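PDB 4RK0: LacI family sugar-binding transcriptional regulator from Enterococcus faecalis V583, which binds ribose in the cleft of its sugar-binding domain and probably regulates transcription by binding DNA, as other LacI-family repressors do. Local coordinates for residues Gln121-Glu126 with Phe268-Leu273; Gln127-Met132 with Leu175-Thr180. One frame throughout, in Å; residues are numbered along the deposited sequence.

Both contacts lie on the same side of the molecule, their centres about 24 and 22 Å from the chain's centre and about 13 Å from each other. Each is partly buried. Contact 1 joins the end of helix 109-122 to the C-terminal segment that follows strand 257-265; contact 2 joins the next element, strand 127-132, to the turn leading into its sheet neighbour, strand 181-184. Contact 1 pairs one main-chain bond with side chains that reach backbone and hydroxyl oxygens. Contact 2 has one strong backbone bond, at the start of a parallel strand pair, with Ile129 packed against Ser179 and Thr177. They meet where His125 ND1 lies 2.6 Å from Thr180 OG1, a probable hydrogen bond.

Contact 1 (Gln121-Glu126 with Phe268-Leu273); sequences QEQRHE and FSTAPL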
# COMPACT_ATOMS: atom_id res chain seq x y z
N GLN A 121 22.82 -14.86 14.77
CA GLN A 121 23.76 -15.70 15.55
C GLN A 121 23.68 -17.19 15.19
O GLN A 121 24.73 -17.83 15.02
CB GLN A 121 23.47 -15.49 17.06
CG GLN A 121 24.59 -15.81 18.03
CD GLN A 121 24.19 -15.53 19.48
OE1 GLN A 121 23.21 -14.82 19.74
NE2 GLN A 121 24.94 -16.09 20.43
N GLU A 122 22.48 -17.77 15.13
CA GLU A 122 22.31 -19.15 14.65
C GLU A 122 22.95 -19.39 13.26
O GLU A 122 23.53 -20.43 13.01
CB GLU A 122 20.83 -19.52 14.61
CG GLU A 122 20.56 -20.99 14.40
CD GLU A 122 19.18 -21.26 13.86
OE1 GLU A 122 18.39 -21.91 14.57
OE2 GLU A 122 18.87 -20.80 12.73
N GLN A 123 22.91 -18.39 12.39
CA GLN A 123 23.57 -18.45 11.09
C GLN A 123 25.04 -18.04 11.15
O GLN A 123 25.70 -17.88 10.14
CB GLN A 123 22.81 -17.57 10.10
CG GLN A 123 21.34 -17.94 9.91
CD GLN A 123 21.14 -19.20 9.08
OE1 GLN A 123 21.71 -20.25 9.34
NE2 GLN A 123 20.32 -19.09 8.06
N ARG A 124 25.55 -17.83 12.37
CA ARG A 124 26.99 -17.63 12.61
C ARG A 124 27.57 -16.34 12.08
O ARG A 124 28.79 -16.25 11.90
CB ARG A 124 27.81 -18.78 12.04
CG ARG A 124 27.16 -20.13 12.24
CD ARG A 124 28.17 -21.27 12.31
NE ARG A 124 28.63 -21.66 10.98
CZ ARG A 124 28.13 -22.65 10.24
NH1 ARG A 124 28.66 -22.87 9.04
NH2 ARG A 124 27.11 -23.40 10.65
N HIS A 125 26.75 -15.32 11.87
CA HIS A 125 27.27 -14.02 11.48
C HIS A 125 27.86 -13.29 12.68
O HIS A 125 27.22 -13.21 13.71
CB HIS A 125 26.19 -13.20 10.81
CG HIS A 125 25.78 -13.79 9.50
ND1 HIS A 125 26.47 -13.54 8.34
CD2 HIS A 125 24.85 -14.72 9.20
CE1 HIS A 125 25.95 -14.26 7.36
NE2 HIS A 125 24.97 -15.00 7.86
N GLU A 126 29.06 -12.73 12.50
CA GLU A 126 29.83 -12.15 13.57
C GLU A 126 29.98 -10.65 13.40
O GLU A 126 30.27 -9.93 14.37
CB GLU A 126 31.21 -12.85 13.64
CG GLU A 126 31.20 -14.38 13.72
CD GLU A 126 32.59 -15.00 13.75
OE1 GLU A 126 33.56 -14.34 13.33
OE2 GLU A 126 32.72 -16.16 14.20
N PHE A 268 14.23 -17.37 2.92
CA PHE A 268 15.38 -17.77 2.17
C PHE A 268 16.43 -16.71 2.02
O PHE A 268 17.40 -16.87 1.26
CB PHE A 268 14.92 -18.38 0.82
CG PHE A 268 14.24 -19.70 0.99
CD1 PHE A 268 14.98 -20.87 1.16
CD2 PHE A 268 12.85 -19.78 1.10
CE1 PHE A 268 14.36 -22.09 1.36
CE2 PHE A 268 12.22 -21.01 1.31
CZ PHE A 268 12.98 -22.16 1.44
N SER A 269 16.34 -15.65 2.81
CA SER A 269 17.27 -14.54 2.63
C SER A 269 18.48 -14.55 3.59
O SER A 269 19.28 -13.65 3.55
CB SER A 269 16.50 -13.21 2.73
OG SER A 269 16.06 -12.97 4.05
N THR A 270 18.58 -15.56 4.44
CA THR A 270 19.80 -15.78 5.22
C THR A 270 20.39 -17.15 4.99
O THR A 270 19.69 -18.08 4.60
CB THR A 270 19.53 -15.61 6.74
OG1 THR A 270 18.74 -16.71 7.23
CG2 THR A 270 18.79 -14.31 7.02
N ALA A 271 21.68 -17.28 5.28
CA ALA A 271 22.34 -18.55 5.23
C ALA A 271 23.51 -18.61 6.21
O ALA A 271 24.08 -17.58 6.57
CB ALA A 271 22.83 -18.86 3.80
N PRO A 272 23.89 -19.82 6.63
CA PRO A 272 25.01 -19.87 7.58
C PRO A 272 26.29 -19.37 6.97
O PRO A 272 26.61 -19.68 5.81
CB PRO A 272 25.10 -21.36 7.99
CG PRO A 272 23.85 -22.00 7.53
CD PRO A 272 23.21 -21.12 6.49
N LEU A 273 27.03 -18.57 7.72
CA LEU A 273 28.33 -18.13 7.23
C LEU A 273 29.23 -19.35 7.08
O LEU A 273 29.39 -20.13 8.02
CB LEU A 273 28.99 -17.13 8.17
CG LEU A 273 29.45 -15.78 7.64
CD1 LEU A 273 30.63 -15.34 8.50
CD2 LEU A 273 29.81 -15.78 6.16
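Gln123 reaches across to the C-terminal segment with a folded side chain: CG sits beside the backbone N (chi1 -59°) and a second bend at chi2 turns the amide toward Thr270. There NE2 donates to Thr270 OG1 at 3.0 Å, the hydroxyl lying almost exactly in the amide plane; OG1 also bonds His119. The amide's other end, OE1, rests 3.3 Å from CG of Pro272. Behind this, the Gln123 carbonyl receives Leu273 N in a straight bond of 2.8 Å (166° at the hydrogen), tying main chain to main chain.

His125 uses both ring nitrogens. NE2 donates to Ala271 O at 3.0 Å, with the acceptor about 20° out of the ring plane, while ND1 bonds Thr180; together they limit the ring's rotation. Leu273 CB lies over one ring face, offset toward the rim. Arg124 bends at chi3, setting a guanidinium face over Pro272 CB and making a weak bond from NH1 to Leu273 O.

Positive phi at Arg124 marks the C-prime residue of a Schellman motif ending helix 109-122. The C-terminal segment after strand 257-265 packs against this helix end, where the chain turns toward strand 127-132, with Ser209 at the start of strand 209-211 touching both His125 and Thr270.

Contact 2 (Gln127-Met132 with Leu175-Thr180); sequences QVIVVM and LKTEST
The carbonyl of Gln127 takes a nearly straight hydrogen bond from Thr180 N, 3.0 Å long with 170° at the hydrogen. Ser179 CA approaches the same oxygen at 3.4 Å in a CA-H...O contact. A water bridges Gln127 and Thr180: it accepts from Gln127 N and lies 2.7 Å from Thr180 OG1, a hydroxyl that also bonds His125. On the other side of the turn, Thr177 OG1 sits between its own backbone N and carbonyl carbon (chi1 73°), where it accepts from Ser179 N at 3.2 Å and closes an ST turn; the same hydroxyl also bonds the carbonyl oxygen of Ile174.

Packing spreads outward from Ser179. Its CB presses on Ile129 CG1 at 3.4 Å, tighter than usual for two carbons, and OG lies against the same isoleucine branch. The tip of that branch, CD1, then meets Thr177 CG2 at 4.0 Å. Toward the surface, Gln127 and Glu178 run side by side in the same direction, with the amide NE2 3.5 Å from Glu178 CB and the two terminal planes 69° apart.

Beyond Thr180 the pairing continues as Ile129 bonds Gly181 and Phe183, so this contact sets the start of a parallel strand pair in the parallel sheet of this domain. The chemistry implies division of labour: backbone bonding and bridging water hold the strand entrance, while the ST turn fixes the backbone just before Ser179, consistent with its close packing on Ile129.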
# COMPACT_ATOMS: atom_id res chain seq x y z
N GLN A 127 29.81 -10.19 12.16
CA GLN A 127 29.83 -8.77 11.85
C GLN A 127 28.57 -8.44 11.11
O GLN A 127 28.34 -8.96 10.00
CB GLN A 127 31.05 -8.44 10.99
CG GLN A 127 32.36 -8.88 11.63
CD GLN A 127 33.57 -8.48 10.81
OE1 GLN A 127 34.23 -9.32 10.21
NE2 GLN A 127 33.86 -7.19 10.79
N VAL A 128 27.74 -7.64 11.74
CA VAL A 128 26.45 -7.27 11.18
C VAL A 128 26.21 -5.78 11.16
O VAL A 128 26.82 -5.02 11.91
CB VAL A 128 25.28 -7.91 11.94
CG1 VAL A 128 25.38 -9.42 11.91
CG2 VAL A 128 25.23 -7.40 13.38
N ILE A 129 25.28 -5.39 10.31
CA ILE A 129 24.88 -4.02 10.16
C ILE A 129 23.42 -3.95 10.52
O ILE A 129 22.65 -4.82 10.12
CB ILE A 129 25.00 -3.53 8.70
CG1 ILE A 129 26.42 -3.66 8.16
CG2 ILE A 129 24.48 -2.12 8.60
CD1 ILE A 129 27.33 -2.54 8.57
N VAL A 130 23.03 -2.90 11.24
CA VAL A 130 21.64 -2.59 11.45
C VAL A 130 21.34 -1.33 10.66
O VAL A 130 22.03 -0.31 10.82
CB VAL A 130 21.29 -2.37 12.93
CG1 VAL A 130 19.81 -2.03 13.07
CG2 VAL A 130 21.64 -3.59 13.75
N VAL A 131 20.34 -1.38 9.79
CA VAL A 131 20.03 -0.24 8.94
C VAL A 131 18.72 0.34 9.42
O VAL A 131 17.67 -0.36 9.44
CB VAL A 131 19.89 -0.66 7.44
CG1 VAL A 131 19.58 0.56 6.58
CG2 VAL A 131 21.13 -1.35 6.94
N MET A 132 18.76 1.61 9.80
CA MET A 132 17.60 2.25 10.46
C MET A 132 17.60 3.76 10.31
O MET A 132 18.61 4.31 9.94
CB MET A 132 17.62 1.85 11.94
CG MET A 132 18.72 2.47 12.81
SD MET A 132 18.66 1.69 14.46
CE MET A 132 17.13 2.33 15.10
N LEU A 175 28.71 -1.80 1.27
CA LEU A 175 29.72 -2.45 0.46
C LEU A 175 31.15 -2.12 0.87
O LEU A 175 32.06 -2.87 0.56
CB LEU A 175 29.48 -2.12 -1.00
CG LEU A 175 28.18 -2.66 -1.59
CD1 LEU A 175 28.10 -2.15 -3.02
CD2 LEU A 175 28.07 -4.18 -1.51
N LYS A 176 31.34 -1.02 1.60
CA LYS A 176 32.65 -0.66 2.13
C LYS A 176 33.00 -1.40 3.42
O LYS A 176 34.13 -1.32 3.86
CB LYS A 176 32.72 0.85 2.39
CG LYS A 176 32.84 1.70 1.14
CD LYS A 176 32.86 3.18 1.50
CE LYS A 176 33.22 4.06 0.32
NZ LYS A 176 32.11 4.13 -0.66
N THR A 177 32.06 -2.14 4.01
CA THR A 177 32.26 -2.76 5.34
C THR A 177 32.64 -4.22 5.18
O THR A 177 32.55 -4.77 4.08
CB THR A 177 30.98 -2.73 6.21
OG1 THR A 177 30.03 -3.69 5.70
CG2 THR A 177 30.31 -1.36 6.22
N GLU A 178 33.03 -4.86 6.30
CA GLU A 178 33.33 -6.30 6.37
C GLU A 178 32.13 -7.15 6.83
O GLU A 178 32.27 -8.36 7.08
CB GLU A 178 34.47 -6.53 7.38
CG GLU A 178 35.81 -5.94 6.98
CD GLU A 178 36.73 -6.99 6.40
OE1 GLU A 178 37.85 -7.16 6.93
OE2 GLU A 178 36.32 -7.65 5.43
N SER A 179 30.97 -6.52 6.97
CA SER A 179 29.78 -7.20 7.47
C SER A 179 29.22 -8.26 6.51
O SER A 179 29.42 -8.20 5.29
CB SER A 179 28.71 -6.17 7.82
OG SER A 179 29.08 -5.37 8.93
N THR A 180 28.54 -9.25 7.07
CA THR A 180 28.01 -10.38 6.32
C THR A 180 26.51 -10.54 6.48
O THR A 180 25.87 -11.24 5.71
CB THR A 180 28.73 -11.67 6.78
OG1 THR A 180 28.49 -11.88 8.19
CG2 THR A 180 30.22 -11.53 6.53
O HOH W 1 30.24 -12.44 10.19